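Local structure of ganglioside-induced differentiation-associated protein 2 (Homo sapiens, 4UML) at residues Pro18-Ser23 and Asp52-Val57; Leu59-Val64 and Val208-Glu213; Asn68-Val73 and Ala122-Ile127; Ser76-Thr81 and His128-Lys133; Arg151-Leu156 and Val165-Ile170. The protein is of unknown biochemical function but carries a macro domain, the part described here, a module that in many relatives binds ADP-ribose. One frame throughout, in Å; residues are numbered along the deposited sequence.

Contact 1 of 5, residues Pro18-Ser23 and Asp52-Val57; sequences PSWGDS and DVNGKV
Trp20 and Gly21 lay their backbone against Asn54 and Val57, and this is where the contact is tight. Trp20 N donates to Val57 O at 2.6 Å in an almost straight bond, 174° at the hydrogen. Gly21 N reaches Asn54 O at 2.8 Å from well above that carbonyl's plane, a more bent bond. Glycine suits this place because, with no side chain, its CA comes within 4.3 Å of Gly55 N. Ser19 OG also points at Gly55 O, but that separation is too short to be trusted as modelled. Beside the backbone bonds, Trp20 CB rests on Val57 CG1 at 4.0 Å. CG of Trp20 is anti to the backbone N (chi1 178°), which carries the indole past Asn54 with the amide carbon at the ring's edge and the two planes 74° apart. The solvent side is looser: Asp22 is exposed and touches nothing of 52-57, though its OD2 accepts from Ser19 N at 3.1 Å within its own segment. Trp20 NE1 and Asn54 ND2 are satisfied by the carbonyls of Phe224 and Pro225. The contact pins the N-terminal loop beside the end of helix 210-223, where Leu220 and Pro221 meet Trp20, while Val57 touches Leu194 of helix 179-197.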
# COMPACT_ATOMS: atom_id res chain seq x y z
N PRO A 18 -11.58 12.22 -1.40
CA PRO A 18 -12.74 11.68 -0.70
C PRO A 18 -12.53 10.25 -0.14
O PRO A 18 -12.03 9.35 -0.82
CB PRO A 18 -13.84 11.74 -1.75
CG PRO A 18 -13.12 11.64 -3.06
CD PRO A 18 -11.82 12.36 -2.85
N SER A 19 -12.91 10.12 1.12
CA SER A 19 -12.82 8.92 1.93
C SER A 19 -13.90 7.93 1.50
O SER A 19 -14.93 8.34 0.96
CB SER A 19 -13.09 9.34 3.38
OG SER A 19 -12.52 8.45 4.31
N TRP A 20 -13.70 6.64 1.77
CA TRP A 20 -14.73 5.61 1.49
C TRP A 20 -15.99 5.87 2.35
O TRP A 20 -17.12 5.74 1.86
CB TRP A 20 -14.16 4.20 1.73
CG TRP A 20 -15.14 3.09 1.53
CD1 TRP A 20 -15.73 2.33 2.50
CD2 TRP A 20 -15.62 2.59 0.28
NE1 TRP A 20 -16.57 1.39 1.93
CE2 TRP A 20 -16.52 1.53 0.57
CE3 TRP A 20 -15.40 2.95 -1.06
CZ2 TRP A 20 -17.19 0.84 -0.43
CZ3 TRP A 20 -16.06 2.26 -2.05
CH2 TRP A 20 -16.94 1.20 -1.73
N GLY A 21 -15.78 6.27 3.60
CA GLY A 21 -16.86 6.73 4.46
C GLY A 21 -17.62 7.99 4.01
O GLY A 21 -18.56 8.39 4.68
N ASP A 22 -17.23 8.62 2.90
CA ASP A 22 -17.97 9.74 2.30
C ASP A 22 -18.84 9.28 1.11
O ASP A 22 -19.98 9.72 0.99
CB ASP A 22 -17.02 10.86 1.84
CG ASP A 22 -16.15 11.42 2.98
OD1 ASP A 22 -16.63 11.47 4.14
OD2 ASP A 22 -14.98 11.82 2.71
N SER A 23 -18.33 8.40 0.24
CA SER A 23 -19.04 8.06 -1.01
C SER A 23 -20.39 7.40 -0.77
O SER A 23 -21.25 7.41 -1.65
CB SER A 23 -18.18 7.15 -1.89
N ASP A 52 -16.05 4.68 11.78
CA ASP A 52 -14.75 5.21 12.12
C ASP A 52 -13.66 4.64 11.18
O ASP A 52 -12.85 5.38 10.65
CB ASP A 52 -14.47 4.86 13.59
CG ASP A 52 -13.09 5.25 14.03
OD1 ASP A 52 -12.86 6.45 14.29
OD2 ASP A 52 -12.23 4.35 14.14
N VAL A 53 -13.68 3.33 10.97
CA VAL A 53 -12.74 2.66 10.07
C VAL A 53 -12.95 3.09 8.61
O VAL A 53 -11.99 3.37 7.88
CB VAL A 53 -12.85 1.12 10.24
CG1 VAL A 53 -12.11 0.37 9.16
CG2 VAL A 53 -12.31 0.73 11.60
N ASN A 54 -14.21 3.22 8.20
CA ASN A 54 -14.53 3.63 6.84
C ASN A 54 -14.04 5.00 6.48
O ASN A 54 -13.81 5.27 5.29
CB ASN A 54 -16.03 3.64 6.60
CG ASN A 54 -16.62 2.25 6.47
OD1 ASN A 54 -15.95 1.22 6.71
ND2 ASN A 54 -17.89 2.21 6.09
N GLY A 55 -13.98 5.89 7.48
CA GLY A 55 -13.54 7.25 7.29
C GLY A 55 -12.04 7.37 7.05
O GLY A 55 -11.57 8.38 6.53
N LYS A 56 -11.30 6.32 7.39
CA LYS A 56 -9.85 6.26 7.19
C LYS A 56 -9.40 5.68 5.86
O LYS A 56 -8.25 5.83 5.47
CB LYS A 56 -9.25 5.44 8.31
CG LYS A 56 -9.59 6.05 9.65
CD LYS A 56 -9.09 5.20 10.80
CE LYS A 56 -9.32 5.95 12.11
NZ LYS A 56 -8.44 5.42 13.17
N VAL A 57 -10.31 5.03 5.15
CA VAL A 57 -9.97 4.38 3.91
C VAL A 57 -10.27 5.29 2.73
O VAL A 57 -11.34 5.91 2.68
CB VAL A 57 -10.79 3.09 3.73
CG1 VAL A 57 -10.61 2.53 2.33
CG2 VAL A 57 -10.36 2.09 4.77

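Contact 2 of 5, residues Leu59-Val64 and Val208-Glu213; sequences LWKGDV and VSDLEE
Trp60, Lys61 and Gly62 run parallel to Val208 through one beta bridge, with Val208 N donating to Trp60 O at 2.9 Å and Gly62 N returning to Val208 O at 3.0 Å. The bridge joins edge strand 57-61 to strand 203-208 of the macro-domain sheet, just where the latter gives way to helix 210-223. Lys61 and Val208 face the same side of the sheet. Branched Val208 suits a buried strand end: its CG2 meets Leu59 CD1 at 3.9 Å, the two side chains crossing at about a right angle, and Tyr216 of the helix touches both. Gly62, lacking a side chain, lies with its CA 3.4 Å above the Trp60 ring plane, toward the rim. Ser209 and Glu212 then form a capping box: Glu212 OE1 takes both Ser209 N and Ser209 OG, which come from opposite faces of its carboxylate plane, while Ser209 OG accepts weakly from Leu211 N. At the surface the long, flexible Lys61 bends at chi3 (73°) and chi4 (65°) to curl its end over the helix start, its CE resting 3.2 Å from Glu213 OE1. Lys61 NZ forms a salt bridge of 3.4 Å with Asp210 OD1.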
# COMPACT_ATOMS: atom_id res chain seq x y z
N LEU A 59 -9.91 5.23 -1.64
CA LEU A 59 -9.56 4.66 -2.93
C LEU A 59 -9.28 5.78 -3.93
O LEU A 59 -10.14 6.64 -4.15
CB LEU A 59 -10.68 3.78 -3.46
CG LEU A 59 -10.46 3.15 -4.84
CD1 LEU A 59 -9.29 2.20 -4.84
CD2 LEU A 59 -11.70 2.39 -5.30
N TRP A 60 -8.11 5.76 -4.54
CA TRP A 60 -7.71 6.87 -5.40
C TRP A 60 -7.04 6.33 -6.61
O TRP A 60 -6.03 5.62 -6.50
CB TRP A 60 -6.74 7.78 -4.66
CG TRP A 60 -6.20 8.87 -5.48
CD1 TRP A 60 -6.93 9.92 -6.01
CD2 TRP A 60 -4.84 9.08 -5.87
NE1 TRP A 60 -6.08 10.76 -6.71
CE2 TRP A 60 -4.80 10.27 -6.62
CE3 TRP A 60 -3.65 8.38 -5.64
CZ2 TRP A 60 -3.62 10.77 -7.17
CZ3 TRP A 60 -2.48 8.87 -6.16
CH2 TRP A 60 -2.46 10.06 -6.91
N LYS A 61 -7.57 6.67 -7.78
CA LYS A 61 -6.89 6.31 -9.01
C LYS A 61 -5.82 7.33 -9.34
O LYS A 61 -6.13 8.47 -9.67
CB LYS A 61 -7.87 6.17 -10.19
CG LYS A 61 -7.16 5.73 -11.47
CD LYS A 61 -8.11 5.02 -12.42
CE LYS A 61 -9.07 5.99 -13.08
NZ LYS A 61 -8.33 6.94 -13.95
N GLY A 62 -4.55 6.95 -9.21
CA GLY A 62 -3.44 7.89 -9.46
C GLY A 62 -2.11 7.27 -9.10
O GLY A 62 -2.05 6.14 -8.62
N ASP A 63 -1.05 8.04 -9.33
CA ASP A 63 0.33 7.59 -9.11
C ASP A 63 0.68 7.80 -7.64
O ASP A 63 0.71 8.92 -7.17
CB ASP A 63 1.26 8.41 -10.00
CG ASP A 63 2.70 7.90 -10.01
OD1 ASP A 63 3.14 7.18 -9.07
OD2 ASP A 63 3.41 8.23 -11.00
N VAL A 64 0.93 6.70 -6.92
CA VAL A 64 1.23 6.75 -5.50
C VAL A 64 2.36 7.74 -5.16
O VAL A 64 2.35 8.35 -4.10
CB VAL A 64 1.54 5.34 -4.95
CG1 VAL A 64 2.94 4.91 -5.34
CG2 VAL A 64 1.38 5.32 -3.44
N VAL A 208 -4.50 3.20 -7.06
CA VAL A 208 -4.72 2.19 -8.10
C VAL A 208 -4.58 2.78 -9.50
O VAL A 208 -4.62 3.98 -9.68
CB VAL A 208 -6.09 1.52 -7.95
CG1 VAL A 208 -6.17 0.77 -6.62
CG2 VAL A 208 -7.26 2.49 -8.10
N SER A 209 -4.36 1.93 -10.49
CA SER A 209 -4.44 2.35 -11.90
C SER A 209 -5.72 1.78 -12.47
O SER A 209 -6.49 1.13 -11.77
CB SER A 209 -3.24 1.84 -12.70
OG SER A 209 -3.29 0.43 -12.83
N ASP A 210 -5.96 2.03 -13.76
CA ASP A 210 -7.18 1.53 -14.41
C ASP A 210 -7.25 0.02 -14.38
O ASP A 210 -8.32 -0.56 -14.29
CB ASP A 210 -7.28 2.05 -15.86
CG ASP A 210 -7.61 3.53 -15.92
OD1 ASP A 210 -8.68 3.93 -15.41
OD2 ASP A 210 -6.79 4.30 -16.47
N LEU A 211 -6.08 -0.61 -14.43
CA LEU A 211 -6.00 -2.06 -14.33
C LEU A 211 -6.75 -2.58 -13.08
O LEU A 211 -7.52 -3.55 -13.18
CB LEU A 211 -4.52 -2.48 -14.34
CG LEU A 211 -4.17 -3.97 -14.26
CD1 LEU A 211 -4.77 -4.79 -15.40
CD2 LEU A 211 -2.65 -4.14 -14.25
N GLU A 212 -6.56 -1.94 -11.92
CA GLU A 212 -7.05 -2.51 -10.64
C GLU A 212 -8.30 -1.89 -10.05
O GLU A 212 -8.96 -2.51 -9.24
CB GLU A 212 -5.95 -2.46 -9.55
CG GLU A 212 -4.61 -3.05 -9.99
CD GLU A 212 -3.63 -1.99 -10.44
OE1 GLU A 212 -4.08 -0.86 -10.77
OE2 GLU A 212 -2.41 -2.29 -10.44
N GLU A 213 -8.63 -0.65 -10.44
CA GLU A 213 -9.73 0.11 -9.80
C GLU A 213 -11.03 -0.67 -9.64
O GLU A 213 -11.61 -0.73 -8.56
CB GLU A 213 -9.98 1.42 -10.59
CG GLU A 213 -11.06 2.31 -10.01
CD GLU A 213 -11.19 3.65 -10.73
OE1 GLU A 213 -11.06 3.70 -11.97
OE2 GLU A 213 -11.41 4.68 -10.05

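Contact 3 of 5, residues Asn68-Val73 and Ala122-Ile127; sequences NCTAIV and AARFII
Ile127 meets Ala71 because its CG1 is turned anti to the carbonyl carbon (chi1 -62°), which carries CD1 across toward the neighbouring strand, to within 3.7 Å of Ala71 CB. In Thr70 the same kind of turn (chi1 -47°) puts OG1 opposite the carbonyl carbon, and CG2 then falls beside Arg124 NH1 at 3.7 Å, the two side chains pointing the same way. Ala71 suits its place, since a single methyl is small enough to meet both Ile127 CD1 and Phe125 CB, the latter 3.9 Å away. Beta-branched Ile72 faces the other side of the sheet, and its CG2 touches Ala123 CB. The backbones pair as parallel strands: Phe125 N to Thr70 O at 2.8 Å, Ile72 N to Phe125 O at 3.1 Å and Ile127 N to Ile72 O at 2.7 Å. Beyond the strand starts, a water bridges Asn68 O and Ala122 O. Arg124 folds its CG over the centre of the Phe125 ring, 3.7 Å above the plane. Strands 71-75 and 125-129 are thereby joined, with 164-167 flanking the first and edge strand 113-117 the second, while Val153 of helix 139-159 packs on Val73 and Ile127.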
# COMPACT_ATOMS: atom_id res chain seq x y z
N ASN A 68 1.15 13.00 -0.57
CA ASN A 68 1.81 13.51 0.63
C ASN A 68 1.45 12.73 1.91
O ASN A 68 1.44 13.29 2.98
CB ASN A 68 1.53 15.01 0.80
CG ASN A 68 0.09 15.28 1.17
OD1 ASN A 68 -0.79 14.45 0.92
ND2 ASN A 68 -0.18 16.44 1.78
N CYS A 69 1.18 11.44 1.80
CA CYS A 69 1.07 10.59 2.97
C CYS A 69 2.39 10.58 3.73
O CYS A 69 3.46 10.86 3.15
CB CYS A 69 0.68 9.17 2.53
SG CYS A 69 -0.94 9.06 1.74
N THR A 70 2.35 10.19 5.00
CA THR A 70 3.56 10.10 5.82
C THR A 70 4.57 9.17 5.14
O THR A 70 5.78 9.50 5.05
CB THR A 70 3.27 9.59 7.25
OG1 THR A 70 2.13 10.32 7.77
CG2 THR A 70 4.51 9.79 8.18
N ALA A 71 4.07 8.02 4.67
CA ALA A 71 4.82 7.07 3.87
C ALA A 71 4.03 6.62 2.65
O ALA A 71 2.79 6.45 2.70
CB ALA A 71 5.21 5.86 4.70
N ILE A 72 4.73 6.44 1.55
CA ILE A 72 4.22 5.72 0.41
C ILE A 72 5.00 4.42 0.29
O ILE A 72 6.12 4.28 0.80
CB ILE A 72 4.22 6.53 -0.90
CG1 ILE A 72 5.64 6.93 -1.32
CG2 ILE A 72 3.32 7.75 -0.80
CD1 ILE A 72 5.79 6.88 -2.80
N VAL A 73 4.36 3.46 -0.37
CA VAL A 73 4.87 2.12 -0.48
C VAL A 73 5.39 1.82 -1.90
O VAL A 73 4.71 2.05 -2.89
CB VAL A 73 3.79 1.11 -0.12
CG1 VAL A 73 4.31 -0.32 -0.28
CG2 VAL A 73 3.25 1.34 1.29
N ALA A 122 6.90 14.12 -2.09
CA ALA A 122 6.02 14.79 -1.11
C ALA A 122 5.90 14.03 0.21
O ALA A 122 5.70 14.63 1.28
CB ALA A 122 4.66 15.04 -1.71
N ALA A 123 6.04 12.71 0.17
CA ALA A 123 5.92 11.87 1.38
C ALA A 123 7.23 11.92 2.16
O ALA A 123 8.30 11.97 1.57
CB ALA A 123 5.61 10.44 1.00
N ARG A 124 7.14 11.86 3.49
CA ARG A 124 8.30 11.82 4.39
C ARG A 124 9.12 10.53 4.25
O ARG A 124 10.35 10.58 4.35
CB ARG A 124 7.84 11.99 5.86
CG ARG A 124 8.95 11.99 6.91
CD ARG A 124 8.37 12.01 8.35
NE ARG A 124 7.69 13.26 8.68
CZ ARG A 124 6.68 13.40 9.56
NH1 ARG A 124 6.19 12.36 10.25
NH2 ARG A 124 6.16 14.62 9.77
N PHE A 125 8.45 9.39 4.07
CA PHE A 125 9.13 8.10 3.98
C PHE A 125 8.66 7.30 2.79
O PHE A 125 7.57 7.49 2.28
CB PHE A 125 8.85 7.22 5.21
CG PHE A 125 9.27 7.83 6.54
CD1 PHE A 125 10.62 7.98 6.87
CD2 PHE A 125 8.33 8.16 7.50
CE1 PHE A 125 11.00 8.53 8.09
CE2 PHE A 125 8.69 8.67 8.74
CZ PHE A 125 10.04 8.85 9.04
N ILE A 126 9.49 6.35 2.38
CA ILE A 126 9.07 5.29 1.49
C ILE A 126 9.19 4.03 2.32
O ILE A 126 10.21 3.85 3.01
CB ILE A 126 9.98 5.15 0.25
CG1 ILE A 126 9.99 6.43 -0.57
CG2 ILE A 126 9.50 4.03 -0.67
CD1 ILE A 126 11.18 6.56 -1.48
N ILE A 127 8.17 3.18 2.26
CA ILE A 127 8.28 1.82 2.77
C ILE A 127 8.44 0.88 1.56
O ILE A 127 7.56 0.80 0.71
CB ILE A 127 7.06 1.43 3.63
CG1 ILE A 127 6.99 2.34 4.84
CG2 ILE A 127 7.17 -0.05 4.05
CD1 ILE A 127 5.68 2.27 5.58
O HOH W 1 4.36 14.00 4.04

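Contact 4 of 5, residues Ser76-Thr81 and His128-Lys133; sequences SNESLT and HTVGPK
His128 opens the second segment with its CB turned toward Leu80, whose CD2 approaches it at 4.3 Å; the imidazole is held outside this pair, NE2 by Thr116 and ND1 by Asn74. Thr129 follows with its side chain facing the other way, OG1 bonded to the carbonyl of Glu112, and gives its backbone to the contact: Ser76 N donates to Thr129 O at 2.9 Å. Val130 makes the main side-chain contact. With CG1 anti to the backbone N (chi1 176°), Val130 lays its methyls on two successive carbonyl oxygens, CG1 3.6 Å from Ser76 O and CG2 3.3 Å from Asn77 O. A compact branched residue suits this buried place beside two backbone carbonyls, and the Glu78 side chain crosses it at about a right angle, Glu78 OE2 being 3.9 Å from Val130 CG1. The Glu78 carboxylate forms a salt bridge with Arg175. Next, Gly131 N is linked through a water to Ser76 O, 2.6 Å from that water, while Pro132 turns to helix 139-159. Asn77 to Leu80 form a type I turn, and Asn77 OD1 locks it by accepting Thr81 N at 2.8 Å. The His-Thr-Val-Gly-Pro run that begins in strand 125-129 thus lies beside a Val-Asn-Thr-Ser-Asn run, probably the counterpart of the Asn-Ala-Ala-Asn loop that lines the ADP-ribose cleft in related macro domains.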
# COMPACT_ATOMS: atom_id res chain seq x y z
N SER A 76 8.92 -4.07 -4.98
CA SER A 76 10.22 -4.30 -5.63
C SER A 76 10.63 -5.78 -5.68
O SER A 76 9.79 -6.66 -5.51
CB SER A 76 11.27 -3.45 -4.93
OG SER A 76 12.41 -3.24 -5.72
N ASN A 77 11.91 -6.03 -5.93
CA ASN A 77 12.45 -7.38 -5.85
C ASN A 77 13.40 -7.44 -4.69
O ASN A 77 13.63 -6.43 -4.00
CB ASN A 77 13.12 -7.81 -7.18
CG ASN A 77 14.28 -6.91 -7.59
OD1 ASN A 77 14.75 -6.03 -6.85
ND2 ASN A 77 14.73 -7.13 -8.79
N GLU A 78 14.01 -8.61 -4.49
CA GLU A 78 14.77 -8.84 -3.27
C GLU A 78 16.03 -7.97 -3.25
O GLU A 78 16.54 -7.65 -2.18
CB GLU A 78 15.10 -10.33 -3.11
CG GLU A 78 13.88 -11.25 -3.03
CD GLU A 78 13.11 -11.46 -4.37
OE1 GLU A 78 13.49 -10.87 -5.43
OE2 GLU A 78 12.10 -12.22 -4.36
N SER A 79 16.52 -7.56 -4.41
CA SER A 79 17.69 -6.69 -4.45
C SER A 79 17.33 -5.19 -4.45
O SER A 79 18.22 -4.33 -4.44
CB SER A 79 18.56 -7.04 -5.67
OG SER A 79 17.81 -7.03 -6.87
N LEU A 80 16.03 -4.89 -4.46
CA LEU A 80 15.55 -3.50 -4.52
C LEU A 80 15.99 -2.78 -5.78
O LEU A 80 16.37 -1.61 -5.73
CB LEU A 80 15.95 -2.72 -3.27
CG LEU A 80 15.34 -3.29 -1.98
CD1 LEU A 80 15.76 -2.49 -0.75
CD2 LEU A 80 13.83 -3.36 -2.08
N THR A 81 15.94 -3.49 -6.90
CA THR A 81 16.32 -2.92 -8.18
C THR A 81 15.26 -3.15 -9.23
O THR A 81 15.50 -2.89 -10.40
CB THR A 81 17.63 -3.57 -8.69
OG1 THR A 81 17.40 -4.97 -8.91
CG2 THR A 81 18.73 -3.40 -7.69
N HIS A 128 9.59 0.20 1.49
CA HIS A 128 9.87 -0.70 0.41
C HIS A 128 9.49 -2.11 0.84
O HIS A 128 9.83 -2.55 1.96
CB HIS A 128 11.36 -0.65 0.08
CG HIS A 128 11.88 0.73 -0.19
ND1 HIS A 128 11.93 1.28 -1.45
CD2 HIS A 128 12.32 1.70 0.66
CE1 HIS A 128 12.41 2.51 -1.39
NE2 HIS A 128 12.67 2.79 -0.12
N THR A 129 8.80 -2.81 -0.04
CA THR A 129 8.45 -4.20 0.24
C THR A 129 8.56 -5.07 -1.01
O THR A 129 8.71 -4.54 -2.12
CB THR A 129 7.03 -4.26 0.83
OG1 THR A 129 6.83 -5.53 1.44
CG2 THR A 129 5.96 -3.98 -0.22
N VAL A 130 8.47 -6.39 -0.85
CA VAL A 130 8.67 -7.36 -1.97
C VAL A 130 7.59 -8.44 -1.92
O VAL A 130 7.54 -9.25 -1.01
CB VAL A 130 10.06 -8.04 -1.87
CG1 VAL A 130 10.28 -9.13 -2.93
CG2 VAL A 130 11.17 -7.00 -1.88
N GLY A 131 6.71 -8.41 -2.89
CA GLY A 131 5.67 -9.39 -3.02
C GLY A 131 6.23 -10.68 -3.63
O GLY A 131 7.31 -10.70 -4.22
N PRO A 132 5.47 -11.76 -3.49
CA PRO A 132 5.98 -13.06 -3.96
C PRO A 132 5.85 -13.15 -5.50
O PRO A 132 4.95 -12.55 -6.11
CB PRO A 132 5.03 -14.03 -3.29
CG PRO A 132 3.74 -13.30 -3.25
CD PRO A 132 4.10 -11.86 -2.97
N LYS A 133 6.77 -13.89 -6.12
CA LYS A 133 6.57 -14.34 -7.51
C LYS A 133 5.57 -15.46 -7.46
O LYS A 133 5.89 -16.54 -6.98
CB LYS A 133 7.87 -14.88 -8.07
CG LYS A 133 8.96 -13.83 -8.19
CD LYS A 133 10.32 -14.45 -8.50
CE LYS A 133 11.18 -13.44 -9.21
NZ LYS A 133 12.60 -13.85 -9.17
O HOH W 2 7.23 -6.71 -5.38

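Contact 5 of 5, residues Arg151-Leu156 and Val165-Ile170; sequences RNVLQL and VGFCVI
In the beta-alpha-beta crossover from strand 125-129 to strand 164-167, helix 139-159 packs on the second strand, with Val153 and Leu154 of the helix meeting Phe167. Helix and strand run nearly antiparallel, at 162°, their axes 10.4 Å apart at closest approach, so the gap is bridged by side chains alone. Phe167 reaches across it. Its CG stands anti to the carbonyl carbon (chi1 -78°), sending the ring toward the helix, where Val153 comes from the opposite direction and sets CG1 3.5 Å from Phe167 CE1, at a slant to the ring. Leu154 takes the edge: its CD2 lies in the ring plane, 3.9 Å from Phe167 CZ. One face of the same ring is covered near its rim by Val165 CG1, 4.0 Å above the plane, and this methyl is in turn 4.0 Å from Val153 CG1. The valine, leucine and aromatic groups suit a wholly buried place that offers no hydrogen bond across the contact. Ile170, past the strand end, adds a looser touch, with CD1 4.5 Å from Val153 CG2. Tyr150, one turn before Leu154, meets the Phe167 ring with the planes at about 30°, and Val73 of the neighbouring strand also touches Val165 and Phe167. This apolar layer between helix and sheet is part of the core of the three-layer alpha-beta-alpha macro fold.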
# COMPACT_ATOMS: atom_id res chain seq x y z
N ARG A 151 1.01 -6.53 6.27
CA ARG A 151 1.17 -6.53 7.74
C ARG A 151 2.44 -5.76 8.16
O ARG A 151 2.43 -4.93 9.07
CB ARG A 151 1.28 -7.99 8.16
CG ARG A 151 1.51 -8.24 9.64
CD ARG A 151 2.98 -8.47 9.98
NE ARG A 151 3.13 -9.04 11.32
CZ ARG A 151 4.30 -9.20 11.96
NH1 ARG A 151 5.44 -8.83 11.40
NH2 ARG A 151 4.32 -9.75 13.17
N ASN A 152 3.55 -6.02 7.48
CA ASN A 152 4.79 -5.35 7.83
C ASN A 152 4.85 -3.86 7.47
O ASN A 152 5.53 -3.08 8.16
CB ASN A 152 5.97 -6.12 7.26
CG ASN A 152 6.24 -7.40 8.04
OD1 ASN A 152 6.14 -7.40 9.26
ND2 ASN A 152 6.55 -8.49 7.34
N VAL A 153 4.18 -3.47 6.39
CA VAL A 153 4.05 -2.05 6.07
C VAL A 153 3.34 -1.33 7.19
O VAL A 153 3.80 -0.29 7.72
CB VAL A 153 3.24 -1.86 4.75
CG1 VAL A 153 2.82 -0.41 4.57
CG2 VAL A 153 4.13 -2.27 3.58
N LEU A 154 2.21 -1.91 7.56
CA LEU A 154 1.41 -1.37 8.64
C LEU A 154 2.13 -1.38 9.99
O LEU A 154 1.94 -0.46 10.77
CB LEU A 154 0.10 -2.13 8.73
CG LEU A 154 -0.82 -1.88 7.54
CD1 LEU A 154 -1.96 -2.91 7.52
CD2 LEU A 154 -1.35 -0.47 7.49
N GLN A 155 2.94 -2.41 10.26
CA GLN A 155 3.79 -2.50 11.47
C GLN A 155 4.75 -1.33 11.53
O GLN A 155 4.94 -0.72 12.58
CB GLN A 155 4.60 -3.83 11.46
CG GLN A 155 5.55 -4.07 12.65
CD GLN A 155 6.11 -5.51 12.70
OE1 GLN A 155 5.72 -6.37 11.91
NE2 GLN A 155 7.01 -5.77 13.63
N LEU A 156 5.39 -1.06 10.40
CA LEU A 156 6.31 0.06 10.30
C LEU A 156 5.59 1.37 10.54
O LEU A 156 6.07 2.23 11.26
CB LEU A 156 7.02 0.10 8.95
CG LEU A 156 8.35 -0.64 8.87
CD1 LEU A 156 8.85 -0.65 7.44
CD2 LEU A 156 9.39 -0.00 9.80
N VAL A 165 -0.68 6.37 5.26
CA VAL A 165 0.08 5.45 4.41
C VAL A 165 -0.60 5.37 3.03
O VAL A 165 -1.82 5.18 2.94
CB VAL A 165 0.26 4.05 5.02
CG1 VAL A 165 1.09 3.13 4.12
CG2 VAL A 165 0.94 4.14 6.39
N GLY A 166 0.17 5.64 1.99
CA GLY A 166 -0.23 5.44 0.62
C GLY A 166 0.25 4.10 0.09
O GLY A 166 1.41 3.93 -0.18
N PHE A 167 -0.66 3.15 -0.02
CA PHE A 167 -0.34 1.88 -0.64
C PHE A 167 -0.38 1.94 -2.15
O PHE A 167 -1.30 2.49 -2.72
CB PHE A 167 -1.32 0.77 -0.22
CG PHE A 167 -1.06 0.21 1.13
CD1 PHE A 167 -0.12 -0.81 1.31
CD2 PHE A 167 -1.76 0.68 2.22
CE1 PHE A 167 0.11 -1.33 2.56
CE2 PHE A 167 -1.53 0.15 3.47
CZ PHE A 167 -0.59 -0.83 3.64
N CYS A 168 0.63 1.35 -2.78
CA CYS A 168 0.53 0.93 -4.17
C CYS A 168 -0.14 -0.44 -4.13
O CYS A 168 -0.32 -1.05 -3.05
CB CYS A 168 1.91 0.84 -4.83
SG CYS A 168 3.00 -0.42 -4.08
N VAL A 169 -0.50 -0.93 -5.30
CA VAL A 169 -0.92 -2.31 -5.41
C VAL A 169 0.35 -3.12 -5.26
O VAL A 169 1.24 -3.04 -6.12
CB VAL A 169 -1.64 -2.53 -6.76
CG1 VAL A 169 -1.99 -4.00 -6.93
CG2 VAL A 169 -2.91 -1.67 -6.81
N ILE A 170 0.52 -3.83 -4.13
CA ILE A 170 1.82 -4.45 -3.84
C ILE A 170 2.16 -5.60 -4.83
O ILE A 170 3.32 -5.84 -5.10
CB ILE A 170 1.93 -4.92 -2.34
CG1 ILE A 170 2.00 -3.65 -1.45
CG2 ILE A 170 3.15 -5.80 -2.09
CD1 ILE A 170 1.98 -3.90 0.04

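Overall arrangement
Contact 1 closes first along the chain, at the N-terminal loop, and its segment 52-57 leads almost directly into contact 2. Contact 2 spans the longest loop, and contacts 3, 4 and 5 are nested inside it; 3 and 4 interleave, sharing strand 125-129, and 5 follows both. Contacts 2 to 5 all reach the one mixed sheet, with the centre of contact 5 about 4 Å from the chain's centre. Centres of contacts 3 and 5 lie about 10 Å apart, and their strands are neighbours, whereas those of contacts 1 and 4 are about 30 Å apart, on opposite sides of the chain's centre. Chain ends and interior strands are thus tied into one macro domain.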